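PDB 7M5I: endolysin from Escherichia coli O157 typing phage 15, which probably acts as a lysozyme, cutting the beta-1,4 linkages of host peptidoglycan so that phage particles can escape the lysed cell. Local coordinates for residues I17-G22 / R146-D151; A32-P35 / T41-I44; V68-A73 / I98-M103; A73-A78 / D89-E94. One frame throughout, in Å; residues are numbered along the deposited sequence.

Interaction 1 (I17-G22 / R146-D151); sequences IKFFEG and RRMEAD
Segments 17-21 and 146-151, on helices 11-21 and 140-155, run nearly antiparallel (171°), their axes 11.8 Å apart, and Phe-20 and Met-148 form the nearest CA pair. In this phage-lysozyme (glycosyl hydrolase 24) fold the contact joins the first helix to the last, and at this axis distance two phenylalanine rings make the contact from the 17-22 side. The Phe-20 ring reaches both Met-148 and Glu-149: its CE1 meets Met-148 CB at the ring edge, 3.7 Å away, while its CE2 lies 3.7 Å from Glu-149 CG. Ring and carboxylate stand almost perpendicular, at 88°. Met-148 SD makes two Met-aromatic contacts, lying at the edge of the Phe-20 ring and 4.0 Å from Phe-19 CE1 in an oblique approach. Phe-19 holds CG anti to its backbone N (chi1 177°), which points the ring at 146-151, so that its CE1 reaches the sulfur. With Arg-145 and Arg-146 both salt-bridged to it, the Glu-149 carboxylate probably stays ionised; OE2, the oxygen facing Arg-145, also bonds Ser-93 OG of helix 85-98. Arg-146 grips the other oxygen side-on with two nitrogens, NE at 2.8 Å and NH1 at 2.9 Å from Glu-149 OE1, which lies in the guanidinium plane.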
loop_
_atom_site.group_PDB
_atom_site.type_symbol
_atom_site.label_atom_id
_atom_site.label_comp_id
_atom_site.label_asym_id
_atom_site.label_seq_id
_atom_site.Cartn_x
_atom_site.Cartn_y
_atom_site.Cartn_z
ATOM N N ILE A 17 3.318 5.824 -2.342
ATOM C CA ILE A 17 1.933 5.539 -1.851
ATOM C C ILE A 17 1.063 6.747 -2.185
ATOM O O ILE A 17 -0.089 6.529 -2.632
ATOM C CB ILE A 17 1.955 5.179 -0.347
ATOM C CG1 ILE A 17 2.725 3.862 -0.202
ATOM C CG2 ILE A 17 0.525 5.082 0.155
ATOM C CD1 ILE A 17 2.869 3.359 1.225
ATOM N N LYS A 18 1.562 7.964 -1.986
ATOM C CA LYS A 18 0.806 9.193 -2.355
ATOM C C LYS A 18 0.418 9.085 -3.826
ATOM O O LYS A 18 -0.708 9.436 -4.199
ATOM C CB LYS A 18 1.618 10.458 -2.078
ATOM C CG LYS A 18 1.804 10.804 -0.612
ATOM C CD LYS A 18 2.722 11.983 -0.477
ATOM C CE LYS A 18 2.867 12.523 0.919
ATOM N NZ LYS A 18 3.998 13.461 0.975
ATOM N N PHE A 19 1.372 8.750 -4.673
ATOM C CA PHE A 19 1.195 8.676 -6.140
ATOM C C PHE A 19 0.114 7.656 -6.496
ATOM O O PHE A 19 -0.799 7.915 -7.303
ATOM C CB PHE A 19 2.531 8.343 -6.753
ATOM C CG PHE A 19 2.476 8.168 -8.255
ATOM C CD1 PHE A 19 2.163 6.959 -8.819
ATOM C CD2 PHE A 19 2.740 9.239 -9.074
ATOM C CE1 PHE A 19 2.123 6.816 -10.207
ATOM C CE2 PHE A 19 2.703 9.093 -10.467
ATOM C CZ PHE A 19 2.340 7.892 -11.012
ATOM N N PHE A 20 0.147 6.485 -5.851
ATOM C CA PHE A 20 -0.840 5.405 -6.084
ATOM C C PHE A 20 -2.258 5.789 -5.614
ATOM O O PHE A 20 -3.266 5.384 -6.280
ATOM C CB PHE A 20 -0.413 4.104 -5.397
ATOM C CG PHE A 20 0.873 3.520 -5.921
ATOM C CD1 PHE A 20 1.199 3.543 -7.296
ATOM C CD2 PHE A 20 1.744 2.888 -5.047
ATOM C CE1 PHE A 20 2.395 3.005 -7.738
ATOM C CE2 PHE A 20 2.941 2.353 -5.496
ATOM C CZ PHE A 20 3.279 2.416 -6.831
ATOM N N GLU A 21 -2.371 6.580 -4.546
ATOM C CA GLU A 21 -3.680 6.928 -3.954
ATOM C C GLU A 21 -4.295 8.111 -4.712
ATOM O O GLU A 21 -5.559 8.253 -4.704
ATOM C CB GLU A 21 -3.547 7.257 -2.471
ATOM C CG GLU A 21 -3.144 6.069 -1.607
ATOM C CD GLU A 21 -4.191 4.967 -1.505
ATOM O OE1 GLU A 21 -5.390 5.232 -1.764
ATOM O OE2 GLU A 21 -3.780 3.817 -1.410
ATOM N N GLY A 22 -3.490 9.035 -5.180
ATOM C CA GLY A 22 -3.956 10.347 -5.645
ATOM C C GLY A 22 -4.330 11.223 -4.441
ATOM O O GLY A 22 -4.193 10.783 -3.282
ATOM N N ARG A 146 0.558 -2.831 -9.312
ATOM C CA ARG A 146 1.405 -4.011 -8.999
ATOM C C ARG A 146 2.712 -3.950 -9.806
ATOM O O ARG A 146 3.802 -4.257 -9.199
ATOM C CB ARG A 146 0.670 -5.313 -9.258
ATOM C CG ARG A 146 -0.498 -5.585 -8.321
ATOM C CD ARG A 146 -0.197 -5.898 -6.892
ATOM N NE ARG A 146 -0.211 -4.750 -6.040
ATOM C CZ ARG A 146 -1.272 -4.273 -5.372
ATOM N NH1 ARG A 146 -1.152 -3.158 -4.688
ATOM N NH2 ARG A 146 -2.470 -4.838 -5.481
ATOM N N ARG A 147 2.644 -3.617 -11.085
ATOM C CA ARG A 147 3.904 -3.576 -11.872
ATOM C C ARG A 147 4.826 -2.459 -11.320
ATOM O O ARG A 147 6.078 -2.693 -11.234
ATOM C CB ARG A 147 3.680 -3.564 -13.369
ATOM C CG ARG A 147 3.093 -2.293 -13.871
ATOM C CD ARG A 147 4.131 -1.420 -14.544
ATOM N NE ARG A 147 3.454 -0.202 -14.921
ATOM C CZ ARG A 147 4.058 0.876 -15.410
ATOM N NH1 ARG A 147 5.354 0.805 -15.663
ATOM N NH2 ARG A 147 3.379 1.956 -15.718
ATOM N N MET A 148 4.287 -1.298 -10.925
ATOM C CA MET A 148 5.135 -0.223 -10.357
ATOM C C MET A 148 5.704 -0.633 -8.978
ATOM O O MET A 148 6.862 -0.298 -8.689
ATOM C CB MET A 148 4.333 1.075 -10.303
ATOM C CG MET A 148 4.079 1.626 -11.676
ATOM S SD MET A 148 3.326 3.263 -11.534
ATOM C CE MET A 148 3.454 3.911 -13.198
ATOM N N GLU A 149 4.960 -1.378 -8.175
ATOM C CA GLU A 149 5.477 -1.852 -6.859
ATOM C C GLU A 149 6.573 -2.904 -7.121
ATOM O O GLU A 149 7.605 -2.841 -6.402
ATOM C CB GLU A 149 4.358 -2.389 -5.969
ATOM C CG GLU A 149 3.453 -1.287 -5.398
ATOM C CD GLU A 149 2.103 -1.734 -4.847
ATOM O OE1 GLU A 149 1.677 -2.889 -5.163
ATOM O OE2 GLU A 149 1.514 -0.937 -4.064
ATOM N N ALA A 150 6.422 -3.786 -8.101
ATOM C CA ALA A 150 7.510 -4.748 -8.470
ATOM C C ALA A 150 8.775 -3.997 -8.914
ATOM O O ALA A 150 9.910 -4.435 -8.565
ATOM C CB ALA A 150 7.018 -5.694 -9.539
ATOM N N ASP A 151 8.631 -2.893 -9.666
ATOM C CA ASP A 151 9.803 -2.075 -10.073
ATOM C C ASP A 151 10.507 -1.498 -8.832
ATOM O O ASP A 151 11.785 -1.419 -8.821
ATOM C CB ASP A 151 9.398 -0.983 -11.059
ATOM C CG ASP A 151 9.010 -1.472 -12.447
ATOM O OD1 ASP A 151 9.434 -2.577 -12.811
ATOM O OD2 ASP A 151 8.258 -0.731 -13.154
#

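Interaction 2 (A32-P35 / T41-I44); sequences AGIP and TIRI
The carbonyl oxygen of Ile-42 is approached from two quarters, by a water that can bridge it to Pro-35 and by the side chain of Arg-43. The water is 3.0 Å from Ile-42 O and 2.8 Å from Pro-35 O, so a single molecule spans the two carbonyl oxygens, perhaps sharing its protons with other acceptors; no direct hydrogen bond joins the two segments. Arg-43 folds back on the residue before it, its NH1 donating to Ile-42 O over 3.0 Å in a fairly straight bond (159°). That donor sits above the carbonyl plane, 49° out of it. Apolar contact comes from the branch methyls: Ile-34 CG2 meets Ile-42 CG2 at 3.8 Å, the two side chains lying at a slant to each other. In Ile-42, CG1 takes the crowded position between backbone N and carbonyl carbon (chi1 68°), leaving CG2 as the branch that meets Ile-34 and also comes within 3.7 Å of Pro-35 O. Ile-34 N bonds Asp-30 OD1, so the segment abuts a predicted catalytic residue. The contact belongs to the small beta-containing lobe of the lysozyme fold: Pro-35 opens strand 35-38, which pairs with strand 27-29; Ile-42 bonds Val-49 through its backbone just before strand 43-44; and Thr-41 turns to helix 57-78, bonding Asp-67 and touching Tyr-63.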
loop_
_atom_site.group_PDB
_atom_site.type_symbol
_atom_site.label_atom_id
_atom_site.label_comp_id
_atom_site.label_asym_id
_atom_site.label_seq_id
_atom_site.Cartn_x
_atom_site.Cartn_y
_atom_site.Cartn_z
ATOM N N ALA A 32 -17.435 2.722 -4.135
ATOM C CA ALA A 32 -18.133 1.810 -3.189
ATOM C C ALA A 32 -19.020 2.595 -2.206
ATOM O O ALA A 32 -19.691 1.932 -1.401
ATOM C CB ALA A 32 -17.119 0.963 -2.480
ATOM N N GLY A 33 -19.082 3.927 -2.309
ATOM C CA GLY A 33 -19.961 4.768 -1.485
ATOM C C GLY A 33 -19.320 5.236 -0.178
ATOM O O GLY A 33 -20.049 5.661 0.691
ATOM N N ILE A 34 -18.024 5.100 -0.013
ATOM C CA ILE A 34 -17.312 5.468 1.258
ATOM C C ILE A 34 -16.751 6.869 1.140
ATOM O O ILE A 34 -15.894 7.114 0.286
ATOM C CB ILE A 34 -16.202 4.475 1.612
ATOM C CG1 ILE A 34 -16.779 3.061 1.792
ATOM C CG2 ILE A 34 -15.468 4.948 2.860
ATOM C CD1 ILE A 34 -15.713 2.017 1.659
ATOM N N PRO A 35 -17.108 7.793 2.040
ATOM C CA PRO A 35 -16.435 9.092 2.060
ATOM C C PRO A 35 -14.921 8.957 2.258
ATOM O O PRO A 35 -14.474 8.298 3.154
ATOM C CB PRO A 35 -17.137 9.841 3.207
ATOM C CG PRO A 35 -18.486 9.166 3.301
ATOM C CD PRO A 35 -18.167 7.703 3.069
ATOM N N THR A 41 -7.617 8.421 2.432
ATOM C CA THR A 41 -7.965 8.319 3.848
ATOM C C THR A 41 -9.485 8.149 3.990
ATOM O O THR A 41 -10.232 8.960 3.430
ATOM C CB THR A 41 -7.498 9.551 4.623
ATOM O OG1 THR A 41 -6.077 9.583 4.526
ATOM C CG2 THR A 41 -7.908 9.539 6.099
ATOM N N ILE A 42 -9.926 7.173 4.798
ATOM C CA ILE A 42 -11.375 7.024 5.129
ATOM C C ILE A 42 -11.623 7.124 6.648
ATOM O O ILE A 42 -12.803 7.138 7.023
ATOM C CB ILE A 42 -11.954 5.718 4.554
ATOM C CG1 ILE A 42 -11.389 4.463 5.242
ATOM C CG2 ILE A 42 -11.798 5.727 3.037
ATOM C CD1 ILE A 42 -12.074 3.169 4.793
ATOM N N ARG A 43 -10.575 7.211 7.492
ATOM C CA ARG A 43 -10.714 7.427 8.951
ATOM C C ARG A 43 -9.619 8.396 9.420
ATOM O O ARG A 43 -8.472 8.205 9.019
ATOM C CB ARG A 43 -10.595 6.086 9.692
ATOM C CG ARG A 43 -11.629 5.023 9.347
ATOM C CD ARG A 43 -12.998 5.233 9.959
ATOM N NE ARG A 43 -13.939 4.133 9.678
ATOM C CZ ARG A 43 -14.712 3.981 8.575
ATOM N NH1 ARG A 43 -14.711 4.856 7.589
ATOM N NH2 ARG A 43 -15.510 2.933 8.455
ATOM N N ILE A 44 -9.997 9.372 10.237
ATOM C CA ILE A 44 -9.105 10.413 10.829
ATOM C C ILE A 44 -9.233 10.299 12.341
ATOM O O ILE A 44 -10.358 10.522 12.858
ATOM C CB ILE A 44 -9.491 11.816 10.320
ATOM C CG1 ILE A 44 -9.332 11.897 8.792
ATOM C CG2 ILE A 44 -8.682 12.865 11.054
ATOM C CD1 ILE A 44 -9.864 13.176 8.154
HETATM O O HOH W 1 -15.391 7.397 5.612
#

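Interaction 3 (V68-A73 / I98-M103); sequences VEKFVA and IGITAM
Ile-100 brings CG1 obliquely to the CD2 corner of the Phe-71 ring and sends its CD1 methyl on toward Lys-70. CG1 of Ile-100 is 3.8 Å from Phe-71 CD2. Gly-99 meets the same ring differently: its CA lies near the ring plane at the edge, 4.1 Å from Phe-71 CE2. Phe-71 reaches both because its CG is anti to the carbonyl carbon (chi1 -62°), which carries the ring across to the other segment. The terminal methyl of Ile-100 then rests beside the neighbouring residue, with CD1 3.8 Å from Lys-70 O and 4.1 Å from Lys-70 CE, so the lysine offers its aliphatic stem as well as its carbonyl. Helix 57-78, the long helix that links the two lobes in the T4-lysozyme-like fold, is packed here against the short helix 100-104, which Gly-99 precedes as N-cap. Gly-99 is also the first residue after helix 85-98, and its positive phi (93°) is one that glycine adopts readily. The long helix is kinked at this point: the regular i to i-4 bonding is broken at Lys-70 and Phe-71. Phe-71 N instead bonds Val-68 O, three residues back, at 2.9 Å, and Val-72 N shares that oxygen at 3.0 Å. Val-68 O also lies in plane at the edge of the Phe-71 ring. That ring packs edge-to-face with Tyr-96 of helix 85-98 as well.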
loop_
_atom_site.group_PDB
_atom_site.type_symbol
_atom_site.label_atom_id
_atom_site.label_comp_id
_atom_site.label_asym_id
_atom_site.label_seq_id
_atom_site.Cartn_x
_atom_site.Cartn_y
_atom_site.Cartn_z
ATOM N N VAL A 68 -0.695 4.549 7.666
ATOM C CA VAL A 68 0.240 3.503 7.133
ATOM C C VAL A 68 0.953 2.828 8.313
ATOM O O VAL A 68 1.525 1.786 8.108
ATOM C CB VAL A 68 1.321 3.958 6.137
ATOM C CG1 VAL A 68 0.730 4.538 4.878
ATOM C CG2 VAL A 68 2.301 4.899 6.734
ATOM N N GLU A 69 0.916 3.392 9.506
ATOM C CA GLU A 69 1.742 2.974 10.671
ATOM C C GLU A 69 1.547 1.478 10.957
ATOM O O GLU A 69 2.563 0.759 11.116
ATOM C CB GLU A 69 1.447 3.886 11.854
ATOM C CG GLU A 69 2.557 3.960 12.863
ATOM C CD GLU A 69 2.145 4.727 14.121
ATOM O OE1 GLU A 69 1.176 5.542 14.044
ATOM O OE2 GLU A 69 2.745 4.461 15.182
ATOM N N LYS A 70 0.306 0.996 10.992
ATOM C CA LYS A 70 0.046 -0.418 11.371
ATOM C C LYS A 70 0.537 -1.335 10.255
ATOM O O LYS A 70 0.798 -2.528 10.555
ATOM C CB LYS A 70 -1.423 -0.643 11.741
ATOM C CG LYS A 70 -2.407 -0.497 10.588
ATOM C CD LYS A 70 -3.879 -0.773 10.987
ATOM C CE LYS A 70 -4.617 -1.371 9.809
ATOM N NZ LYS A 70 -6.064 -1.586 10.046
ATOM N N PHE A 71 0.624 -0.867 9.017
ATOM C CA PHE A 71 1.085 -1.638 7.843
ATOM C C PHE A 71 2.603 -1.760 7.836
ATOM O O PHE A 71 3.109 -2.883 7.549
ATOM C CB PHE A 71 0.537 -1.060 6.525
ATOM C CG PHE A 71 -0.980 -1.109 6.480
ATOM C CD1 PHE A 71 -1.727 -0.085 7.035
ATOM C CD2 PHE A 71 -1.660 -2.193 5.964
ATOM C CE1 PHE A 71 -3.118 -0.102 6.981
ATOM C CE2 PHE A 71 -3.039 -2.213 5.906
ATOM C CZ PHE A 71 -3.770 -1.168 6.424
ATOM N N VAL A 72 3.290 -0.688 8.161
ATOM C CA VAL A 72 4.752 -0.705 8.428
ATOM C C VAL A 72 5.033 -1.744 9.543
ATOM O O VAL A 72 5.953 -2.618 9.362
ATOM C CB VAL A 72 5.236 0.705 8.813
ATOM C CG1 VAL A 72 6.674 0.693 9.278
ATOM C CG2 VAL A 72 5.045 1.692 7.651
ATOM N N ALA A 73 4.277 -1.696 10.638
ATOM C CA ALA A 73 4.484 -2.608 11.786
ATOM C C ALA A 73 4.320 -4.050 11.288
ATOM O O ALA A 73 5.152 -4.915 11.619
ATOM C CB ALA A 73 3.557 -2.287 12.945
ATOM N N ILE A 98 -3.623 -4.383 -0.093
ATOM C CA ILE A 98 -4.285 -5.711 -0.010
ATOM C C ILE A 98 -4.696 -6.043 1.440
ATOM O O ILE A 98 -5.567 -6.909 1.609
ATOM C CB ILE A 98 -3.465 -6.839 -0.643
ATOM C CG1 ILE A 98 -2.218 -7.185 0.189
ATOM C CG2 ILE A 98 -3.151 -6.510 -2.086
ATOM C CD1 ILE A 98 -1.483 -8.366 -0.300
ATOM N N GLY A 99 -4.114 -5.370 2.414
ATOM C CA GLY A 99 -4.349 -5.563 3.849
ATOM C C GLY A 99 -3.350 -6.533 4.480
ATOM O O GLY A 99 -2.714 -7.342 3.761
ATOM N N ILE A 100 -3.366 -6.540 5.790
ATOM C CA ILE A 100 -2.368 -7.243 6.638
ATOM C C ILE A 100 -2.534 -8.749 6.470
ATOM O O ILE A 100 -1.534 -9.420 6.198
ATOM C CB ILE A 100 -2.474 -6.752 8.090
ATOM C CG1 ILE A 100 -2.024 -5.290 8.202
ATOM C CG2 ILE A 100 -1.650 -7.668 8.991
ATOM C CD1 ILE A 100 -2.167 -4.696 9.577
ATOM N N THR A 101 -3.740 -9.298 6.685
ATOM C CA THR A 101 -3.967 -10.757 6.599
ATOM C C THR A 101 -3.549 -11.303 5.235
ATOM O O THR A 101 -2.890 -12.381 5.216
ATOM C CB THR A 101 -5.402 -11.166 6.937
ATOM O OG1 THR A 101 -5.535 -10.874 8.320
ATOM C CG2 THR A 101 -5.627 -12.636 6.688
ATOM N N ALA A 102 -3.847 -10.585 4.146
ATOM C CA ALA A 102 -3.559 -11.088 2.788
ATOM C C ALA A 102 -2.032 -11.172 2.634
ATOM O O ALA A 102 -1.546 -12.146 2.049
ATOM C CB ALA A 102 -4.147 -10.130 1.778
ATOM N N MET A 103 -1.334 -10.128 3.074
ATOM C CA MET A 103 0.159 -10.100 2.998
ATOM C C MET A 103 0.711 -11.250 3.839
ATOM O O MET A 103 1.613 -11.966 3.364
ATOM C CB MET A 103 0.699 -8.760 3.488
ATOM C CG MET A 103 2.224 -8.702 3.586
ATOM S SD MET A 103 2.908 -9.393 5.113
ATOM C CE MET A 103 2.347 -8.210 6.315
#

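Interaction 4 (A73-A78 / D89-E94); sequences AAVNKA and DALVSE
Val-75 of helix 57-78 projects against Leu-91 and Val-92 of helix 85-98, a wholly buried meeting of successive helices in the helical lobe of the phage-lysozyme fold. The nearest CA pair is Val-75 with Val-92, 6.3 Å apart, close enough for short branched side chains to meet directly. Side chain to side chain, the contact is apolar. With chi1 at 173°, the two methyls of Val-75 splay toward Leu-91 and Val-92 and have different nearest partners. CG1 of Val-75 touches Leu-91 CB at 3.8 Å, so the stem of the leucine rather than its branched end makes this contact; the two side chains cross at roughly a right angle. CG2 of Val-75 meets Val-92 CG2 at 3.9 Å, with the two valines set at a slant. Polar bonds lie around this apolar centre. Asp-89 OD2 bonds Tyr-158 OH and Ser-10 OG, tying helix 85-98 to both ends of the chain, while Asn-76 ND2 donates to Met-7 O and thus links helix 57-78 to the N-terminal segment. Leu-91 O, bonded to Thr-95 OG1 one turn on, also has the Val-75 CG2 methyl against it at 4.0 Å.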
loop_
_atom_site.group_PDB
_atom_site.type_symbol
_atom_site.label_atom_id
_atom_site.label_comp_id
_atom_site.label_asym_id
_atom_site.label_seq_id
_atom_site.Cartn_x
_atom_site.Cartn_y
_atom_site.Cartn_z
ATOM N N ALA A 73 4.277 -1.696 10.638
ATOM C CA ALA A 73 4.484 -2.608 11.786
ATOM C C ALA A 73 4.320 -4.050 11.288
ATOM O O ALA A 73 5.152 -4.915 11.619
ATOM C CB ALA A 73 3.557 -2.287 12.945
ATOM N N ALA A 74 3.260 -4.318 10.544
ATOM C CA ALA A 74 2.928 -5.683 10.098
ATOM C C ALA A 74 4.021 -6.196 9.151
ATOM O O ALA A 74 4.341 -7.417 9.189
ATOM C CB ALA A 74 1.562 -5.714 9.429
ATOM N N VAL A 75 4.513 -5.365 8.252
ATOM C CA VAL A 75 5.559 -5.850 7.306
ATOM C C VAL A 75 6.839 -6.168 8.118
ATOM O O VAL A 75 7.465 -7.215 7.859
ATOM C CB VAL A 75 5.768 -4.874 6.139
ATOM C CG1 VAL A 75 6.942 -5.286 5.265
ATOM C CG2 VAL A 75 4.502 -4.800 5.302
ATOM N N ASN A 76 7.218 -5.302 9.059
ATOM C CA ASN A 76 8.355 -5.543 9.975
ATOM C C ASN A 76 8.208 -6.940 10.583
ATOM O O ASN A 76 9.191 -7.696 10.612
ATOM C CB ASN A 76 8.486 -4.431 11.022
ATOM C CG ASN A 76 9.320 -3.261 10.522
ATOM O OD1 ASN A 76 10.377 -3.475 9.936
ATOM N ND2 ASN A 76 8.888 -2.033 10.749
ATOM N N LYS A 77 7.033 -7.279 11.105
ATOM C CA LYS A 77 6.816 -8.558 11.822
ATOM C C LYS A 77 6.810 -9.741 10.847
ATOM O O LYS A 77 7.306 -10.798 11.232
ATOM C CB LYS A 77 5.527 -8.465 12.635
ATOM C CG LYS A 77 5.633 -7.578 13.871
ATOM C CD LYS A 77 4.366 -6.756 14.151
ATOM C CE LYS A 77 4.409 -5.917 15.411
ATOM N NZ LYS A 77 4.390 -6.790 16.614
ATOM N N ALA A 78 6.370 -9.569 9.604
ATOM C CA ALA A 78 6.279 -10.657 8.599
ATOM C C ALA A 78 7.647 -10.974 7.963
ATOM O O ALA A 78 7.860 -12.099 7.563
ATOM C CB ALA A 78 5.288 -10.322 7.563
ATOM N N ASP A 89 9.842 -0.707 1.178
ATOM C CA ASP A 89 8.880 0.290 0.651
ATOM C C ASP A 89 7.812 -0.400 -0.209
ATOM O O ASP A 89 6.573 -0.086 -0.059
ATOM C CB ASP A 89 9.553 1.405 -0.123
ATOM C CG ASP A 89 10.402 2.358 0.685
ATOM O OD1 ASP A 89 10.230 2.442 1.936
ATOM O OD2 ASP A 89 11.257 3.050 0.022
ATOM N N ALA A 90 8.234 -1.261 -1.121
ATOM C CA ALA A 90 7.323 -1.975 -2.026
ATOM C C ALA A 90 6.373 -2.872 -1.245
ATOM O O ALA A 90 5.146 -2.896 -1.528
ATOM C CB ALA A 90 8.068 -2.745 -3.066
ATOM N N LEU A 91 6.886 -3.645 -0.289
ATOM C CA LEU A 91 6.037 -4.564 0.508
ATOM C C LEU A 91 5.036 -3.750 1.335
ATOM O O LEU A 91 3.885 -4.158 1.384
ATOM C CB LEU A 91 6.930 -5.407 1.427
ATOM C CG LEU A 91 7.840 -6.386 0.679
ATOM C CD1 LEU A 91 8.847 -6.976 1.667
ATOM C CD2 LEU A 91 7.069 -7.500 -0.001
ATOM N N VAL A 92 5.429 -2.601 1.853
ATOM C CA VAL A 92 4.470 -1.757 2.647
ATOM C C VAL A 92 3.416 -1.185 1.702
ATOM O O VAL A 92 2.231 -1.332 1.999
ATOM C CB VAL A 92 5.190 -0.644 3.425
ATOM C CG1 VAL A 92 4.203 0.355 4.044
ATOM C CG2 VAL A 92 6.032 -1.253 4.538
ATOM N N SER A 93 3.831 -0.628 0.554
ATOM C CA SER A 93 2.851 -0.125 -0.464
ATOM C C SER A 93 1.808 -1.210 -0.805
ATOM O O SER A 93 0.579 -0.936 -0.787
ATOM C CB SER A 93 3.535 0.391 -1.666
ATOM O OG SER A 93 2.580 0.907 -2.587
ATOM N N GLU A 94 2.222 -2.413 -1.123
ATOM C CA GLU A 94 1.296 -3.481 -1.539
ATOM C C GLU A 94 0.420 -3.902 -0.353
ATOM O O GLU A 94 -0.841 -4.084 -0.557
ATOM C CB GLU A 94 2.021 -4.672 -2.151
ATOM C CG GLU A 94 1.063 -5.762 -2.578
ATOM C CD GLU A 94 1.450 -6.645 -3.724
ATOM O OE1 GLU A 94 0.678 -7.586 -4.066
ATOM O OE2 GLU A 94 2.486 -6.369 -4.341
#

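How the interactions relate
Interaction 4 is fully buried, whereas interaction 3 lies at the surface and interactions 1 and 2 are partly buried. Interactions 3 and 4 both use helix 57-78, share Ala-73 and have centres 6 Å apart; Met-103 and Ile-100 pack on Ala-78 and Ala-74, so that the two contacts adjoin. Interaction 1 reaches interaction 4 mainly through polar groups, with Phe-20 also resting on Ser-93. Interaction 2 stands apart, touching none of the others, in the lobe with the small sheets. Chemistry follows place: aliphatic in interaction 4, rings with a salt-bridged carboxylate in interaction 1, a ring and an isoleucine in interaction 3, a water and two isoleucines in interaction 2.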